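PDB 3QR0: phospholipase C-beta (PLC-beta) from Sepia officinalis, which belongs to the phosphoinositide-specific phospholipase C family and joins PH, EF-hand, TIM-barrel and C2 modules in a single calcium-binding chain. Local coordinates for residues Q151-T163 / L210-Y222. Numbering follows the deposited sequence.
Sequences QLGEWEKLYFRLT and LKAFDFDTFFKFY
Leu210 touches Thr163 through its CD1 methyl, and from there the chain runs back along helix 151-163 as a sequence of aromatic rings. Phe213 turns the edge of its ring to Thr163, whose CG2 lies 3.4 Å from Phe213 CD2, while Leu162 CD1 meets the same rim. Phe213 O accepts from Tyr159 OH at 2.6 Å on an in-plane lone pair; the rings of Phe213 and Tyr159 are nearly parallel but slid so far apart that they barely overlap. Asp214 then N-caps helix 215-222, its carboxylate receiving both Thr217 N and Thr217 OG1. One residue on, Phe215 sets CB over the Tyr159 face and its ring edge toward that face, planes at 80°, while lodging as a knob among Leu152, Trp155, Glu156 and Tyr159. Phe218 is a second knob, among Trp155, Leu158, Tyr159 and Leu162, and Trp155 returns the fit by sitting among Phe218, Phe219, Phe221 and Tyr222. With CG anti to the backbone N (chi1 -166°), the Phe218 ring lies in an offset stack against the pyrrole ring of Trp155, centroids 4.3 Å apart. Phe218 O accepts Trp155 NE1 at 3.1 Å from above the carbonyl plane and Tyr222 N from the opposite face. Phe219 CD1 packs on Leu152 CD1 at 3.6 Å, and Phe221 borders the indole edge through CD2. Tyr222 closes the series: its ring edge points into the other indole face, and Tyr222 OH donates to Gln151 OE1 at 2.5 Å, nearly along the C=O axis. Arg228 also bonds that hydroxyl. In this EF-hand-region aromatic core, the chemistry implies a division of labour: the NE1 bond would favour one turn of the indole, whereas the Tyr159 bond anchors only the hydroxyl end and packing holds the ring.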
loop_
_atom_site.group_PDB
_atom_site.type_symbol
_atom_site.label_atom_id
_atom_site.label_comp_id
_atom_site.label_asym_id
_atom_site.label_seq_id
_atom_site.Cartn_x
_atom_site.Cartn_y
_atom_site.Cartn_z
ATOM N N GLN A 151 11.068 -5.130 -13.105
ATOM C CA GLN A 151 12.118 -4.187 -13.494
ATOM C C GLN A 151 12.160 -3.856 -14.991
ATOM O O GLN A 151 12.437 -2.706 -15.348
ATOM C CB GLN A 151 13.489 -4.680 -13.035
ATOM C CG GLN A 151 14.546 -3.590 -13.028
ATOM C CD GLN A 151 15.885 -4.090 -12.540
ATOM O OE1 GLN A 151 16.868 -4.104 -13.289
ATOM N NE2 GLN A 151 15.935 -4.517 -11.282
ATOM N N LEU A 152 11.891 -4.834 -15.859
ATOM C CA LEU A 152 11.831 -4.575 -17.309
ATOM C C LEU A 152 10.728 -3.568 -17.647
ATOM O O LEU A 152 10.906 -2.711 -18.512
ATOM C CB LEU A 152 11.611 -5.863 -18.109
ATOM C CG LEU A 152 11.719 -5.734 -19.634
ATOM C CD1 LEU A 152 13.154 -5.428 -20.056
ATOM C CD2 LEU A 152 11.222 -7.008 -20.323
ATOM N N GLY A 153 9.590 -3.681 -16.967
ATOM C CA GLY A 153 8.521 -2.694 -17.088
ATOM C C GLY A 153 8.947 -1.300 -16.657
ATOM O O GLY A 153 8.534 -0.306 -17.263
ATOM N N GLU A 154 9.767 -1.216 -15.610
ATOM C CA GLU A 154 10.295 0.073 -15.162
ATOM C C GLU A 154 11.329 0.626 -16.137
ATOM O O GLU A 154 11.468 1.841 -16.273
ATOM C CB GLU A 154 10.895 -0.021 -13.758
ATOM C CG GLU A 154 9.860 -0.173 -12.648
ATOM C CD GLU A 154 9.007 1.083 -12.423
ATOM O OE1 GLU A 154 9.309 2.160 -12.986
ATOM O OE2 GLU A 154 8.013 0.980 -11.678
ATOM N N TRP A 155 12.051 -0.273 -16.801
ATOM C CA TRP A 155 13.002 0.115 -17.830
ATOM C C TRP A 155 12.235 0.681 -19.028
ATOM O O TRP A 155 12.655 1.673 -19.619
ATOM C CB TRP A 155 13.855 -1.083 -18.240
ATOM C CG TRP A 155 15.112 -0.725 -18.962
ATOM C CD1 TRP A 155 15.466 -1.101 -20.225
ATOM C CD2 TRP A 155 16.188 0.074 -18.463
ATOM N NE1 TRP A 155 16.698 -0.583 -20.545
ATOM C CE2 TRP A 155 17.163 0.144 -19.482
ATOM C CE3 TRP A 155 16.420 0.745 -17.257
ATOM C CZ2 TRP A 155 18.354 0.853 -19.332
ATOM C CZ3 TRP A 155 17.609 1.447 -17.104
ATOM C CH2 TRP A 155 18.561 1.494 -18.141
ATOM N N GLU A 156 11.111 0.050 -19.362
ATOM C CA GLU A 156 10.234 0.529 -20.429
ATOM C C GLU A 156 9.597 1.889 -20.090
ATOM O O GLU A 156 9.432 2.731 -20.969
ATOM C CB GLU A 156 9.149 -0.510 -20.737
ATOM C CG GLU A 156 8.333 -0.205 -21.986
ATOM C CD GLU A 156 7.183 -1.177 -22.196
ATOM O OE1 GLU A 156 6.506 -1.543 -21.210
ATOM O OE2 GLU A 156 6.942 -1.561 -23.355
ATOM N N LYS A 157 9.240 2.095 -18.827
ATOM C CA LYS A 157 8.765 3.403 -18.353
ATOM C C LYS A 157 9.794 4.507 -18.617
ATOM O O LYS A 157 9.456 5.575 -19.140
ATOM C CB LYS A 157 8.437 3.343 -16.860
ATOM C CG LYS A 157 8.058 4.678 -16.243
ATOM C CD LYS A 157 7.335 4.493 -14.916
ATOM C CE LYS A 157 7.156 5.822 -14.194
ATOM N NZ LYS A 157 6.324 5.680 -12.962
ATOM N N LEU A 158 11.047 4.238 -18.259
ATOM C CA LEU A 158 12.148 5.149 -18.551
ATOM C C LEU A 158 12.280 5.371 -20.058
ATOM O O LEU A 158 12.506 6.503 -20.506
ATOM C CB LEU A 158 13.465 4.604 -17.980
ATOM C CG LEU A 158 14.741 5.399 -18.255
ATOM C CD1 LEU A 158 14.621 6.819 -17.712
ATOM C CD2 LEU A 158 15.947 4.695 -17.659
ATOM N N TYR A 159 12.149 4.293 -20.833
ATOM C CA TYR A 159 12.201 4.379 -22.294
ATOM C C TYR A 159 11.126 5.328 -22.825
ATOM O O TYR A 159 11.398 6.161 -23.693
ATOM C CB TYR A 159 12.042 2.994 -22.940
ATOM C CG TYR A 159 11.970 3.031 -24.450
ATOM C CD1 TYR A 159 13.126 3.081 -25.215
ATOM C CD2 TYR A 159 10.743 3.035 -25.112
ATOM C CE1 TYR A 159 13.069 3.129 -26.607
ATOM C CE2 TYR A 159 10.673 3.080 -26.507
ATOM C CZ TYR A 159 11.842 3.126 -27.244
ATOM O OH TYR A 159 11.791 3.172 -28.615
ATOM N N PHE A 160 9.908 5.198 -22.310
ATOM C CA PHE A 160 8.814 6.063 -22.753
ATOM C C PHE A 160 8.974 7.505 -22.281
ATOM O O PHE A 160 8.552 8.434 -22.979
ATOM C CB PHE A 160 7.455 5.493 -22.356
ATOM C CG PHE A 160 6.903 4.539 -23.367
ATOM C CD1 PHE A 160 7.213 3.186 -23.310
ATOM C CD2 PHE A 160 6.110 5.000 -24.408
ATOM C CE1 PHE A 160 6.717 2.298 -24.256
ATOM C CE2 PHE A 160 5.605 4.115 -25.360
ATOM C CZ PHE A 160 5.913 2.763 -25.283
ATOM N N ARG A 161 9.600 7.700 -21.125
ATOM C CA ARG A 161 9.947 9.045 -20.699
ATOM C C ARG A 161 10.902 9.676 -21.714
ATOM O O ARG A 161 10.687 10.804 -22.168
ATOM C CB ARG A 161 10.583 9.065 -19.311
ATOM C CG ARG A 161 10.630 10.470 -18.751
ATOM C CD ARG A 161 11.460 10.604 -17.509
ATOM N NE ARG A 161 11.903 11.989 -17.335
ATOM C CZ ARG A 161 12.353 12.513 -16.199
ATOM N NH1 ARG A 161 12.418 11.787 -15.088
ATOM N NH2 ARG A 161 12.732 13.785 -16.176
ATOM N N LEU A 162 11.944 8.934 -22.077
ATOM C CA LEU A 162 12.961 9.432 -22.999
ATOM C C LEU A 162 12.427 9.734 -24.402
ATOM O O LEU A 162 12.864 10.702 -25.031
ATOM C CB LEU A 162 14.135 8.449 -23.081
ATOM C CG LEU A 162 14.985 8.371 -21.809
ATOM C CD1 LEU A 162 15.990 7.242 -21.911
ATOM C CD2 LEU A 162 15.698 9.699 -21.537
ATOM N N THR A 163 11.492 8.918 -24.884
ATOM C CA THR A 163 10.973 9.055 -26.247
ATOM C C THR A 163 9.690 9.897 -26.355
ATOM O O THR A 163 9.196 10.119 -27.457
ATOM C CB THR A 163 10.724 7.677 -26.892
ATOM O OG1 THR A 163 9.734 6.951 -26.148
ATOM C CG2 THR A 163 12.020 6.882 -26.948
ATOM N N LEU A 210 15.301 8.961 -33.065
ATOM C CA LEU A 210 14.204 8.095 -32.633
ATOM C C LEU A 210 14.231 6.754 -33.359
ATOM O O LEU A 210 13.962 5.717 -32.753
ATOM C CB LEU A 210 12.848 8.774 -32.866
ATOM C CG LEU A 210 11.601 7.978 -32.451
ATOM C CD1 LEU A 210 11.665 7.591 -30.972
ATOM C CD2 LEU A 210 10.343 8.771 -32.739
ATOM N N LYS A 211 14.559 6.790 -34.652
ATOM C CA LYS A 211 14.659 5.582 -35.480
ATOM C C LYS A 211 15.610 4.558 -34.868
ATOM O O LYS A 211 15.282 3.375 -34.785
ATOM C CB LYS A 211 15.148 5.932 -36.891
ATOM C CG LYS A 211 14.183 6.781 -37.705
ATOM C CD LYS A 211 14.895 7.503 -38.841
ATOM C CE LYS A 211 13.966 8.492 -39.528
ATOM N NZ LYS A 211 14.620 9.182 -40.674
ATOM N N ALA A 212 16.784 5.024 -34.444
ATOM C CA ALA A 212 17.814 4.154 -33.870
ATOM C C ALA A 212 17.559 3.816 -32.398
ATOM O O ALA A 212 18.233 2.954 -31.835
ATOM C CB ALA A 212 19.189 4.798 -34.023
ATOM N N PHE A 213 16.589 4.495 -31.786
ATOM C CA PHE A 213 16.314 4.361 -30.356
ATOM C C PHE A 213 15.095 3.461 -30.111
ATOM O O PHE A 213 14.061 3.910 -29.622
ATOM C CB PHE A 213 16.104 5.752 -29.751
ATOM C CG PHE A 213 16.318 5.817 -28.264
ATOM C CD1 PHE A 213 17.600 5.921 -27.738
ATOM C CD2 PHE A 213 15.241 5.803 -27.391
ATOM C CE1 PHE A 213 17.802 5.997 -26.364
ATOM C CE2 PHE A 213 15.438 5.873 -26.017
ATOM C CZ PHE A 213 16.722 5.973 -25.507
ATOM N N ASP A 214 15.232 2.184 -30.465
ATOM C CA ASP A 214 14.195 1.179 -30.205
ATOM C C ASP A 214 14.387 0.551 -28.822
ATOM O O ASP A 214 15.488 0.573 -28.275
ATOM C CB ASP A 214 14.224 0.085 -31.280
ATOM C CG ASP A 214 15.557 -0.638 -31.343
ATOM O OD1 ASP A 214 16.522 -0.071 -31.905
ATOM O OD2 ASP A 214 15.645 -1.767 -30.827
ATOM N N PHE A 215 13.322 -0.027 -28.270
ATOM C CA PHE A 215 13.387 -0.589 -26.917
ATOM C C PHE A 215 14.382 -1.750 -26.780
ATOM O O PHE A 215 15.076 -1.851 -25.767
ATOM C CB PHE A 215 12.008 -1.034 -26.415
ATOM C CG PHE A 215 12.036 -1.576 -25.015
ATOM C CD1 PHE A 215 12.271 -0.730 -23.939
ATOM C CD2 PHE A 215 11.869 -2.934 -24.772
ATOM C CE1 PHE A 215 12.322 -1.226 -22.639
ATOM C CE2 PHE A 215 11.917 -3.436 -23.475
ATOM C CZ PHE A 215 12.143 -2.578 -22.408
ATOM N N ASP A 216 14.456 -2.623 -27.780
ATOM C CA ASP A 216 15.347 -3.784 -27.674
ATOM C C ASP A 216 16.816 -3.370 -27.634
ATOM O O ASP A 216 17.613 -3.978 -26.924
ATOM C CB ASP A 216 15.075 -4.799 -28.790
ATOM C CG ASP A 216 13.781 -5.571 -28.570
ATOM O OD1 ASP A 216 13.235 -5.527 -27.448
ATOM O OD2 ASP A 216 13.305 -6.229 -29.522
ATOM N N THR A 217 17.162 -2.319 -28.371
ATOM C CA THR A 217 18.496 -1.728 -28.276
ATOM C C THR A 217 18.665 -1.003 -26.938
ATOM O O THR A 217 19.756 -1.002 -26.361
ATOM C CB THR A 217 18.761 -0.757 -29.435
ATOM O OG1 THR A 217 18.467 -1.416 -30.673
ATOM C CG2 THR A 217 20.211 -0.300 -29.434
ATOM N N PHE A 218 17.589 -0.392 -26.442
ATOM C CA PHE A 218 17.602 0.196 -25.098
ATOM C C PHE A 218 17.866 -0.871 -24.023
ATOM O O PHE A 218 18.530 -0.588 -23.027
ATOM C CB PHE A 218 16.298 0.954 -24.803
ATOM C CG PHE A 218 16.374 1.856 -23.590
ATOM C CD1 PHE A 218 17.310 2.883 -23.527
ATOM C CD2 PHE A 218 15.504 1.687 -22.523
ATOM C CE1 PHE A 218 17.383 3.721 -22.413
ATOM C CE2 PHE A 218 15.568 2.526 -21.404
ATOM C CZ PHE A 218 16.508 3.539 -21.350
ATOM N N PHE A 219 17.364 -2.090 -24.222
ATOM C CA PHE A 219 17.694 -3.190 -23.308
ATOM C C PHE A 219 19.164 -3.595 -23.433
ATOM O O PHE A 219 19.804 -3.917 -22.436
ATOM C CB PHE A 219 16.798 -4.415 -23.516
ATOM C CG PHE A 219 17.022 -5.492 -22.489
ATOM C CD1 PHE A 219 16.561 -5.331 -21.189
ATOM C CD2 PHE A 219 17.729 -6.649 -22.811
ATOM C CE1 PHE A 219 16.774 -6.316 -20.224
ATOM C CE2 PHE A 219 17.951 -7.643 -21.846
ATOM C CZ PHE A 219 17.472 -7.471 -20.555
ATOM N N LYS A 220 19.698 -3.570 -24.650
ATOM C CA LYS A 220 21.129 -3.821 -24.866
ATOM C C LYS A 220 21.979 -2.760 -24.131
ATOM O O LYS A 220 23.084 -3.041 -23.678
ATOM C CB LYS A 220 21.456 -3.849 -26.368
ATOM C CG LYS A 220 22.675 -4.696 -26.729
ATOM C CD LYS A 220 22.956 -4.698 -28.237
ATOM C CE LYS A 220 24.364 -5.210 -28.529
ATOM N NZ LYS A 220 24.706 -5.188 -29.985
ATOM N N PHE A 221 21.444 -1.544 -24.003
ATOM C CA PHE A 221 22.078 -0.496 -23.196
ATOM C C PHE A 221 22.112 -0.890 -21.714
ATOM O O PHE A 221 23.137 -0.720 -21.056
ATOM C CB PHE A 221 21.365 0.847 -23.418
ATOM C CG PHE A 221 21.706 1.914 -22.407
ATOM C CD1 PHE A 221 23.005 2.376 -22.270
ATOM C CD2 PHE A 221 20.711 2.490 -21.629
ATOM C CE1 PHE A 221 23.311 3.375 -21.352
ATOM C CE2 PHE A 221 21.008 3.487 -20.711
ATOM C CZ PHE A 221 22.311 3.930 -20.572
ATOM N N TYR A 222 21.003 -1.425 -21.203
ATOM C CA TYR A 222 20.958 -1.986 -19.844
ATOM C C TYR A 222 22.056 -3.036 -19.654
ATOM O O TYR A 222 22.781 -3.004 -18.662
ATOM C CB TYR A 222 19.585 -2.616 -19.546
ATOM C CG TYR A 222 19.448 -3.197 -18.149
ATOM C CD1 TYR A 222 18.825 -2.482 -17.135
ATOM C CD2 TYR A 222 19.933 -4.470 -17.847
ATOM C CE1 TYR A 222 18.697 -3.011 -15.854
ATOM C CE2 TYR A 222 19.814 -5.006 -16.569
ATOM C CZ TYR A 222 19.193 -4.270 -15.576
ATOM O OH TYR A 222 19.071 -4.785 -14.307
HETATM O O HOH W 1 10.769 0.169 -29.933
#